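DNA-binding response regulator, merR family (Colwellia psychrerythraea, PDB 3CNB) probably binds DNA as a two-component response regulator, this chain being its signal receiver domain, which is predicted to be switched by phosphorylation of an aspartate. Local coordinates at residues A[9-15]-A[35-41]; A[27-32]-A[120-125]; A[84-88]-A[127-131]. All blocks are in the same frame, centred on the assembly; numbering follows the deposited sequence.

Contact 1 joins two neighbouring strands of the parallel sheet, contact 2 packs two helices on one side of that sheet, and contact 3 seats the end of the second helix on another strand. Contact 1 lies nearest the centre of the chain, its residues mostly buried although one strand is at the sheet edge; contact 2 lies farthest out. Contact 1 relies on regular backbone hydrogen bonds, with isoleucines packed on one face; contacts 2 and 3 rest on apolar side chains, with charged chains at their margins. Helix 117-129 serves both, Ile124 touching Ile88. Ile11 and Ile37 meet Leu28, and Phe9 meets Phe32 and Val128, so the three form one continuous apolar layer.

Contact 1: A[9-15]-A[35-41]; sequences FSILIIE and AKIKIAY
Ile11 and Ile37 lie side by side on one face of the sheet, their CD1 methyls 3.6 Å apart. In Ile37 the CG2 branch stands anti to the backbone N and reaches the CD1 of Ile13 at 3.6 Å, while CG1 runs beside that N (chi1 -42°) and carries CD1 to Ile11. One beta-branched residue thus spans two neighbours, which suits a strand roofed by helix 18-31. Were Ile37 cut back to an alanine, the CD1 methyls of Ile11 and Ile13 would probably lose their partner and a gap open beneath that helix.

On the other face Leu12 sends CD2 to within 4.0 Å of the CB of Ala40, whose small size leaves it room beneath helix 43-52. Lys36, its CG between the backbone N and the carbonyl carbon (chi1 70°), curls over Ser10, NZ 3.3 Å from Ser10 OG, whereas the end of Lys38 leads away, as suits an exposed edge strand. Just past the last bridge, the Tyr41 ring takes Ile39 CG2 over one face, offset toward its rim.

Six backbone bonds, among them Ile11 N to Lys36 O at 2.8 Å, satisfy the groups that this parallel pair of a beta-alpha-beta unit turns inward; the far side of strand 10-14 bonds to 57-61. The apolar body gives way to an acidic end: Glu15 OE1 accepts from Asp17 N and lies near like-charged Asp61, the predicted phosphorylation site, while OE2 salt-bridges Lys113.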
loop_
_atom_site.group_PDB
_atom_site.type_symbol
_atom_site.label_atom_id
_atom_site.label_comp_id
_atom_site.label_asym_id
_atom_site.label_seq_id
_atom_site.Cartn_x
_atom_site.Cartn_y
_atom_site.Cartn_z
ATOM N N PHE A 9 14.522 -1.462 -5.992
ATOM C CA PHE A 9 13.130 -0.926 -5.898
ATOM C C PHE A 9 12.370 -1.763 -4.871
ATOM O O PHE A 9 12.462 -2.987 -4.879
ATOM C CB PHE A 9 12.458 -0.935 -7.282
ATOM C CG PHE A 9 10.958 -0.736 -7.253
ATOM C CD1 PHE A 9 10.114 -1.695 -7.798
ATOM C CD2 PHE A 9 10.397 0.398 -6.697
ATOM C CE1 PHE A 9 8.736 -1.536 -7.779
ATOM C CE2 PHE A 9 9.019 0.564 -6.664
ATOM C CZ PHE A 9 8.191 -0.411 -7.206
ATOM N N SER A 10 11.633 -1.097 -3.983
ATOM C CA SER A 10 11.155 -1.739 -2.767
ATOM C C SER A 10 9.671 -1.490 -2.481
ATOM O O SER A 10 9.206 -0.360 -2.542
ATOM C CB SER A 10 12.026 -1.293 -1.587
ATOM O OG SER A 10 11.783 -2.082 -0.454
ATOM N N ILE A 11 8.920 -2.552 -2.188
ATOM C CA ILE A 11 7.498 -2.404 -1.907
ATOM C C ILE A 11 7.196 -3.004 -0.558
ATOM O O ILE A 11 7.607 -4.121 -0.282
ATOM C CB ILE A 11 6.610 -3.099 -2.976
ATOM C CG1 ILE A 11 6.776 -2.428 -4.337
ATOM C CG2 ILE A 11 5.118 -3.057 -2.593
ATOM C CD1 ILE A 11 6.367 -3.310 -5.491
ATOM N N LEU A 12 6.458 -2.260 0.272
ATOM C CA LEU A 12 5.970 -2.757 1.559
ATOM C C LEU A 12 4.455 -2.959 1.522
ATOM O O LEU A 12 3.689 -2.022 1.243
ATOM C CB LEU A 12 6.335 -1.765 2.694
ATOM C CG LEU A 12 6.444 -2.090 4.196
ATOM C CD1 LEU A 12 5.669 -1.049 5.009
ATOM C CD2 LEU A 12 6.037 -3.505 4.600
ATOM N N ILE A 13 4.027 -4.170 1.854
ATOM C CA ILE A 13 2.617 -4.519 1.909
ATOM C C ILE A 13 2.172 -4.595 3.356
ATOM O O ILE A 13 2.703 -5.396 4.123
ATOM C CB ILE A 13 2.321 -5.886 1.197
ATOM C CG1 ILE A 13 2.602 -5.792 -0.300
ATOM C CG2 ILE A 13 0.867 -6.363 1.435
ATOM C CD1 ILE A 13 2.898 -7.143 -0.911
ATOM N N ILE A 14 1.209 -3.780 3.715
ATOM C CA ILE A 14 0.597 -3.793 5.009
ATOM C C ILE A 14 -0.759 -4.460 4.973
ATOM O O ILE A 14 -1.696 -3.908 4.497
ATOM C CB ILE A 14 0.479 -2.400 5.552
ATOM C CG1 ILE A 14 1.851 -1.794 5.777
ATOM C CG2 ILE A 14 -0.294 -2.393 6.777
ATOM C CD1 ILE A 14 1.906 -0.366 5.829
ATOM N N GLU A 15 -0.844 -5.657 5.515
ATOM C CA GLU A 15 -1.983 -6.534 5.333
ATOM C C GLU A 15 -2.032 -7.717 6.316
ATOM O O GLU A 15 -1.164 -8.517 6.314
ATOM C CB GLU A 15 -1.950 -7.049 3.910
ATOM C CG GLU A 15 -2.976 -8.052 3.528
ATOM C CD GLU A 15 -4.353 -7.526 3.607
ATOM O OE1 GLU A 15 -5.086 -7.983 4.447
ATOM O OE2 GLU A 15 -4.704 -6.649 2.873
ATOM N N ALA A 35 12.270 -6.208 -7.920
ATOM C CA ALA A 35 11.865 -5.475 -6.717
ATOM C C ALA A 35 12.042 -6.326 -5.467
ATOM O O ALA A 35 11.953 -7.548 -5.530
ATOM C CB ALA A 35 10.431 -5.027 -6.820
ATOM N N LYS A 36 12.296 -5.695 -4.324
ATOM C CA LYS A 36 12.121 -6.430 -3.085
ATOM C C LYS A 36 10.777 -6.086 -2.444
ATOM O O LYS A 36 10.422 -4.926 -2.291
ATOM C CB LYS A 36 13.342 -6.360 -2.144
ATOM C CG LYS A 36 13.647 -5.046 -1.484
ATOM C CD LYS A 36 15.066 -5.098 -0.891
ATOM C CE LYS A 36 15.125 -4.575 0.555
ATOM N NZ LYS A 36 14.723 -3.143 0.719
ATOM N N ILE A 37 10.020 -7.131 -2.137
ATOM C CA ILE A 37 8.667 -7.003 -1.640
ATOM C C ILE A 37 8.683 -7.535 -0.226
ATOM O O ILE A 37 9.174 -8.626 0.017
ATOM C CB ILE A 37 7.685 -7.848 -2.458
ATOM C CG1 ILE A 37 7.996 -7.748 -3.958
ATOM C CG2 ILE A 37 6.263 -7.440 -2.159
ATOM C CD1 ILE A 37 7.190 -6.774 -4.712
ATOM N N LYS A 38 8.189 -6.736 0.715
ATOM C CA LYS A 38 8.100 -7.151 2.106
ATOM C C LYS A 38 6.676 -7.012 2.628
ATOM O O LYS A 38 5.906 -6.163 2.153
ATOM C CB LYS A 38 9.092 -6.373 2.975
ATOM C CG LYS A 38 10.562 -6.574 2.579
ATOM C CD LYS A 38 11.155 -7.854 3.159
ATOM C CE LYS A 38 12.493 -8.184 2.502
ATOM N NZ LYS A 38 12.781 -9.648 2.551
ATOM N N ILE A 39 6.318 -7.893 3.568
ATOM C CA ILE A 39 5.010 -7.873 4.211
ATOM C C ILE A 39 5.104 -7.532 5.698
ATOM O O ILE A 39 5.918 -8.094 6.422
ATOM C CB ILE A 39 4.244 -9.221 4.072
ATOM C CG1 ILE A 39 4.221 -9.701 2.622
ATOM C CG2 ILE A 39 2.830 -9.078 4.570
ATOM C CD1 ILE A 39 3.949 -11.194 2.495
ATOM N N ALA A 40 4.250 -6.608 6.125
ATOM C CA ALA A 40 3.996 -6.368 7.522
ATOM C C ALA A 40 2.589 -6.889 7.834
ATOM O O ALA A 40 1.584 -6.410 7.276
ATOM C CB ALA A 40 4.126 -4.909 7.813
ATOM N N TYR A 41 2.531 -7.895 8.713
ATOM C CA TYR A 41 1.293 -8.606 9.025
ATOM C C TYR A 41 0.534 -8.006 10.178
ATOM O O TYR A 41 -0.580 -8.432 10.470
ATOM C CB TYR A 41 1.586 -10.072 9.373
ATOM C CG TYR A 41 2.029 -10.934 8.210
ATOM C CD1 TYR A 41 1.138 -11.300 7.204
ATOM C CD2 TYR A 41 3.340 -11.392 8.125
ATOM C CE1 TYR A 41 1.552 -12.099 6.133
ATOM C CE2 TYR A 41 3.759 -12.186 7.070
ATOM C CZ TYR A 41 2.863 -12.534 6.079
ATOM O OH TYR A 41 3.295 -13.329 5.041
#

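Contact 2: A[27-32]-A[120-125]; sequences FLENLF and LEKTIK
Phe27 opens the contact by turning its ring toward helix 117-129, where CE2 comes 3.7 Å from Leu120 CD2 and CZ touches Glu121 CB. The latter carbon sits at the ring edge, near its plane. With CG anti to the backbone N (chi1 -178°), the ring extends across the space between the helices, and its length and flatness let it reach both Leu120 and Glu121. It also meets Phe117 edge-to-face.

Leu28, one residue on, turns inward between helix 18-31 and the sheet: its CD2 reaches Ile124 CD1 at 3.9 Å, while the same side chain rests on Ile11 and Ile13. A turn after Phe27, Leu31 sends CD1 to Ile124 and CD2 to the methylenes of Lys125 and Glu121. CD1 touches Ile124 CG2 at 3.7 Å as the two side chains run in opposite directions, and CD2 lies 3.7 Å from Lys125 CD. Phe32, just past the helix, brings CE1 to within 4.0 Å of Ile124 CG2, which approaches the ring edge. Phe32 CZ lies 4.1 Å from Lys125 CG. Phe9 packs edge-to-face with this ring.

The short helix segments run 11.6 Å apart at an angle of 60°, so large side chains have to span the interval. Ile124, branched at CB, can meet three of them at once. Glu121 and Lys125 lend their methylenes to the apolar surface and form a salt bridge with each other at its margin, Lys125 NZ to Glu121 OE1 at 3.6 Å. The chemistry is that of a hydrophobic helix-helix seam grading into charge where solvent begins.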
loop_
_atom_site.group_PDB
_atom_site.type_symbol
_atom_site.label_atom_id
_atom_site.label_comp_id
_atom_site.label_asym_id
_atom_site.label_seq_id
_atom_site.Cartn_x
_atom_site.Cartn_y
_atom_site.Cartn_z
ATOM N N PHE A 27 1.972 -11.838 -7.074
ATOM C CA PHE A 27 1.595 -10.966 -8.187
ATOM C C PHE A 27 2.604 -9.837 -8.446
ATOM O O PHE A 27 2.991 -9.571 -9.600
ATOM C CB PHE A 27 0.211 -10.365 -7.940
ATOM C CG PHE A 27 -0.274 -9.492 -9.069
ATOM C CD1 PHE A 27 -0.798 -10.069 -10.233
ATOM C CD2 PHE A 27 -0.185 -8.108 -8.982
ATOM C CE1 PHE A 27 -1.236 -9.276 -11.281
ATOM C CE2 PHE A 27 -0.632 -7.305 -10.021
ATOM C CZ PHE A 27 -1.165 -7.899 -11.174
ATOM N N LEU A 28 3.023 -9.159 -7.385
ATOM C CA LEU A 28 3.940 -8.053 -7.551
ATOM C C LEU A 28 5.369 -8.504 -7.858
ATOM O O LEU A 28 6.100 -7.786 -8.539
ATOM C CB LEU A 28 3.889 -7.121 -6.345
ATOM C CG LEU A 28 2.609 -6.347 -6.080
ATOM C CD1 LEU A 28 2.738 -5.610 -4.723
ATOM C CD2 LEU A 28 2.372 -5.383 -7.206
ATOM N N GLU A 29 5.771 -9.684 -7.377
ATOM C CA GLU A 29 7.068 -10.284 -7.778
ATOM C C GLU A 29 7.087 -10.725 -9.236
ATOM O O GLU A 29 8.110 -10.580 -9.906
ATOM C CB GLU A 29 7.463 -11.467 -6.873
ATOM C CG GLU A 29 7.786 -11.021 -5.438
ATOM C CD GLU A 29 8.147 -12.146 -4.489
ATOM O OE1 GLU A 29 7.736 -13.308 -4.722
ATOM O OE2 GLU A 29 8.838 -11.849 -3.492
ATOM N N ASN A 30 5.970 -11.287 -9.707
ATOM C CA ASN A 30 5.773 -11.597 -11.133
ATOM C C ASN A 30 5.946 -10.336 -11.978
ATOM O O ASN A 30 6.653 -10.351 -12.967
ATOM C CB ASN A 30 4.378 -12.189 -11.393
ATOM C CG ASN A 30 4.190 -13.566 -10.777
ATOM O OD1 ASN A 30 5.138 -14.168 -10.284
ATOM N ND2 ASN A 30 2.944 -14.060 -10.776
ATOM N N LEU A 31 5.293 -9.253 -11.559
ATOM C CA LEU A 31 5.302 -7.966 -12.262
ATOM C C LEU A 31 6.668 -7.287 -12.223
ATOM O O LEU A 31 7.094 -6.689 -13.205
ATOM C CB LEU A 31 4.279 -7.026 -11.611
ATOM C CG LEU A 31 3.229 -6.297 -12.444
ATOM C CD1 LEU A 31 2.608 -5.218 -11.581
ATOM C CD2 LEU A 31 3.800 -5.703 -13.732
ATOM N N PHE A 32 7.345 -7.356 -11.081
ATOM C CA PHE A 32 8.636 -6.689 -10.930
ATOM C C PHE A 32 9.649 -7.685 -10.384
ATOM O O PHE A 32 9.855 -7.716 -9.171
ATOM C CB PHE A 32 8.537 -5.502 -9.951
ATOM C CG PHE A 32 7.497 -4.468 -10.310
ATOM C CD1 PHE A 32 6.331 -4.346 -9.554
ATOM C CD2 PHE A 32 7.706 -3.580 -11.362
ATOM C CE1 PHE A 32 5.364 -3.389 -9.865
ATOM C CE2 PHE A 32 6.738 -2.609 -11.686
ATOM C CZ PHE A 32 5.567 -2.512 -10.935
ATOM N N LEU A 120 -4.913 -2.879 -11.192
ATOM C CA LEU A 120 -3.710 -2.724 -10.379
ATOM C C LEU A 120 -2.419 -2.827 -11.168
ATOM O O LEU A 120 -1.516 -2.020 -10.970
ATOM C CB LEU A 120 -3.696 -3.726 -9.218
ATOM C CG LEU A 120 -2.394 -3.700 -8.388
ATOM C CD1 LEU A 120 -2.335 -2.416 -7.501
ATOM C CD2 LEU A 120 -2.179 -4.973 -7.557
ATOM N N GLU A 121 -2.341 -3.806 -12.063
ATOM C CA GLU A 121 -1.179 -3.980 -12.945
ATOM C C GLU A 121 -0.832 -2.681 -13.698
ATOM O O GLU A 121 0.310 -2.246 -13.669
ATOM C CB GLU A 121 -1.429 -5.134 -13.920
ATOM C CG GLU A 121 -0.190 -5.611 -14.696
ATOM C CD GLU A 121 -0.080 -5.041 -16.109
ATOM O OE1 GLU A 121 0.824 -5.482 -16.853
ATOM O OE2 GLU A 121 -0.893 -4.165 -16.492
ATOM N N LYS A 122 -1.833 -2.069 -14.335
ATOM C CA LYS A 122 -1.676 -0.806 -15.077
ATOM C C LYS A 122 -1.294 0.332 -14.147
ATOM O O LYS A 122 -0.363 1.087 -14.433
ATOM C CB LYS A 122 -3.012 -0.437 -15.723
ATOM C CG LYS A 122 -2.959 0.711 -16.722
ATOM C CD LYS A 122 -3.123 0.159 -18.116
ATOM C CE LYS A 122 -3.418 1.232 -19.125
ATOM N NZ LYS A 122 -3.939 0.581 -20.348
ATOM N N THR A 123 -2.039 0.441 -13.041
ATOM C CA THR A 123 -1.931 1.538 -12.078
ATOM C C THR A 123 -0.561 1.608 -11.443
ATOM O O THR A 123 0.101 2.631 -11.546
ATOM C CB THR A 123 -3.013 1.438 -10.985
ATOM O OG1 THR A 123 -4.301 1.446 -11.601
ATOM C CG2 THR A 123 -2.936 2.610 -10.023
ATOM N N ILE A 124 -0.113 0.516 -10.828
ATOM C CA ILE A 124 1.185 0.529 -10.145
ATOM C C ILE A 124 2.357 0.780 -11.092
ATOM O O ILE A 124 3.284 1.495 -10.730
ATOM C CB ILE A 124 1.430 -0.733 -9.233
ATOM C CG1 ILE A 124 2.628 -0.501 -8.297
ATOM C CG2 ILE A 124 1.632 -2.010 -10.065
ATOM C CD1 ILE A 124 2.753 -1.543 -7.171
ATOM N N LYS A 125 2.309 0.214 -12.299
ATOM C CA LYS A 125 3.343 0.475 -13.307
ATOM C C LYS A 125 3.398 1.966 -13.684
ATOM O O LYS A 125 4.465 2.573 -13.717
ATOM C CB LYS A 125 3.099 -0.383 -14.547
ATOM C CG LYS A 125 3.373 -1.862 -14.350
ATOM C CD LYS A 125 3.954 -2.480 -15.611
ATOM C CE LYS A 125 2.896 -2.796 -16.648
ATOM N NZ LYS A 125 3.510 -3.366 -17.878
#

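Contact 3: A[84-88]-A[127-131]; sequences NIIVI and LVEQK
Strand 86-88 passes beneath the last turn of helix 117-129, its backbone closest at Ile86 and Leu127, whose CA atoms are 7.4 Å apart. Because side chains alternate along a strand, Ile86 and Ile88 both point toward the helix, while Ile85 and Val87, the alternate residues, turn to the other face and pack on helix 69-77.

Ile86 holds the middle of the contact. Its CG2 meets Leu127 CD1 at 3.9 Å, and its CD1 goes further, lying 3.5 Å from the carbonyl oxygen of Leu127 and 3.7 Å from Lys131 CG. The two branches part at CB: CG2 is anti to the backbone N, and CG1 runs beside that N (chi1 -60°), which carries CD1 toward the helix terminus. Leu127 sets its CD1 between the two isoleucines, since Ile88 CD1 also touches it at 3.9 Å. A leucine suits this place because a single methyl, CD1, extended from the helix, reaches both isoleucines. The poorly ordered Lys131 runs alongside Ile86, pointing the other way; its chain, bent at chi2 and chi3, is modelled with NZ 3.1 Å from Asn84 OD1, an approach to be read with caution, and crosses that side chain at about a right angle.

Farther in, Ile86 rests on Val57 and Ile88 on Met59 of the central strand 57-61, and the sheet continues beneath the helix. This is ordinary helix-on-sheet packing of the CheY-like receiver fold: branched aliphatic groups join the inner part, and toward the chain terminus it gives way to a poorly ordered lysine and an exposed asparagine, whose polar groups tolerate water.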
loop_
_atom_site.group_PDB
_atom_site.type_symbol
_atom_site.label_atom_id
_atom_site.label_comp_id
_atom_site.label_asym_id
_atom_site.label_seq_id
_atom_site.Cartn_x
_atom_site.Cartn_y
_atom_site.Cartn_z
ATOM N N ASN A 84 7.515 11.011 -0.200
ATOM C CA ASN A 84 7.575 10.554 -1.598
ATOM C C ASN A 84 7.185 9.102 -1.878
ATOM O O ASN A 84 7.150 8.674 -3.048
ATOM C CB ASN A 84 8.952 10.866 -2.191
ATOM C CG ASN A 84 9.156 12.347 -2.391
ATOM O OD1 ASN A 84 8.284 13.034 -2.923
ATOM N ND2 ASN A 84 10.290 12.855 -1.942
ATOM N N ILE A 85 6.892 8.346 -0.820
ATOM C CA ILE A 85 6.401 6.973 -0.951
ATOM C C ILE A 85 5.047 6.993 -1.670
ATOM O O ILE A 85 4.173 7.803 -1.336
ATOM C CB ILE A 85 6.251 6.291 0.451
ATOM C CG1 ILE A 85 7.611 6.142 1.142
ATOM C CG2 ILE A 85 5.584 4.934 0.335
ATOM C CD1 ILE A 85 7.562 5.338 2.475
ATOM N N ILE A 86 4.888 6.133 -2.676
ATOM C CA ILE A 86 3.606 6.005 -3.375
ATOM C C ILE A 86 2.710 5.093 -2.554
ATOM O O ILE A 86 3.014 3.911 -2.380
ATOM C CB ILE A 86 3.758 5.387 -4.790
ATOM C CG1 ILE A 86 4.658 6.242 -5.685
ATOM C CG2 ILE A 86 2.369 5.128 -5.443
ATOM C CD1 ILE A 86 5.441 5.375 -6.704
ATOM N N VAL A 87 1.620 5.657 -2.040
ATOM C CA VAL A 87 0.704 4.932 -1.198
ATOM C C VAL A 87 -0.551 4.521 -1.979
ATOM O O VAL A 87 -1.289 5.364 -2.483
ATOM C CB VAL A 87 0.296 5.755 0.063
ATOM C CG1 VAL A 87 -0.810 5.047 0.826
ATOM C CG2 VAL A 87 1.513 5.992 0.979
ATOM N N ILE A 88 -0.792 3.218 -2.042
ATOM C CA ILE A 88 -2.005 2.695 -2.647
ATOM C C ILE A 88 -2.851 2.027 -1.573
ATOM O O ILE A 88 -2.468 0.992 -1.033
ATOM C CB ILE A 88 -1.661 1.714 -3.812
ATOM C CG1 ILE A 88 -0.907 2.472 -4.922
ATOM C CG2 ILE A 88 -2.922 1.089 -4.399
ATOM C CD1 ILE A 88 -0.301 1.595 -5.966
ATOM N N LEU A 127 2.290 4.572 -11.880
ATOM C CA LEU A 127 2.762 5.345 -10.717
ATOM C C LEU A 127 4.265 5.254 -10.482
ATOM O O LEU A 127 4.884 6.242 -10.096
ATOM C CB LEU A 127 1.988 4.974 -9.440
ATOM C CG LEU A 127 0.516 5.391 -9.429
ATOM C CD1 LEU A 127 -0.252 4.659 -8.334
ATOM C CD2 LEU A 127 0.337 6.915 -9.299
ATOM N N VAL A 128 4.841 4.079 -10.729
ATOM C CA VAL A 128 6.269 3.865 -10.557
ATOM C C VAL A 128 7.032 4.708 -11.575
ATOM O O VAL A 128 8.016 5.372 -11.226
ATOM C CB VAL A 128 6.617 2.366 -10.671
ATOM C CG1 VAL A 128 8.099 2.138 -10.967
ATOM C CG2 VAL A 128 6.228 1.655 -9.388
ATOM N N GLU A 129 6.534 4.714 -12.813
ATOM C CA GLU A 129 7.137 5.468 -13.915
ATOM C C GLU A 129 6.991 6.987 -13.770
ATOM O O GLU A 129 7.955 7.719 -13.975
ATOM C CB GLU A 129 6.552 5.002 -15.249
ATOM C CG GLU A 129 7.608 4.711 -16.307
ATOM C CD GLU A 129 8.595 3.638 -15.873
ATOM O OE1 GLU A 129 8.157 2.563 -15.409
ATOM O OE2 GLU A 129 9.814 3.870 -15.997
ATOM N N GLN A 130 5.797 7.450 -13.395
ATOM C CA GLN A 130 5.508 8.887 -13.246
ATOM C C GLN A 130 6.248 9.540 -12.076
ATOM O O GLN A 130 6.220 10.759 -11.907
ATOM C CB GLN A 130 3.993 9.141 -13.152
ATOM C CG GLN A 130 3.378 8.930 -11.777
ATOM C CD GLN A 130 3.159 10.220 -10.982
ATOM O OE1 GLN A 130 2.736 10.172 -9.826
ATOM N NE2 GLN A 130 3.442 11.368 -11.595
ATOM N N LYS A 131 6.894 8.711 -11.263
ATOM C CA LYS A 131 7.768 9.185 -10.206
ATOM C C LYS A 131 9.146 9.562 -10.739
ATOM O O LYS A 131 9.690 10.616 -10.372
ATOM C CB LYS A 131 7.884 8.138 -9.092
ATOM C CG LYS A 131 7.104 8.509 -7.849
ATOM C CD LYS A 131 7.863 9.500 -6.997
ATOM C CE LYS A 131 6.947 10.583 -6.512
ATOM N NZ LYS A 131 7.640 11.485 -5.558
#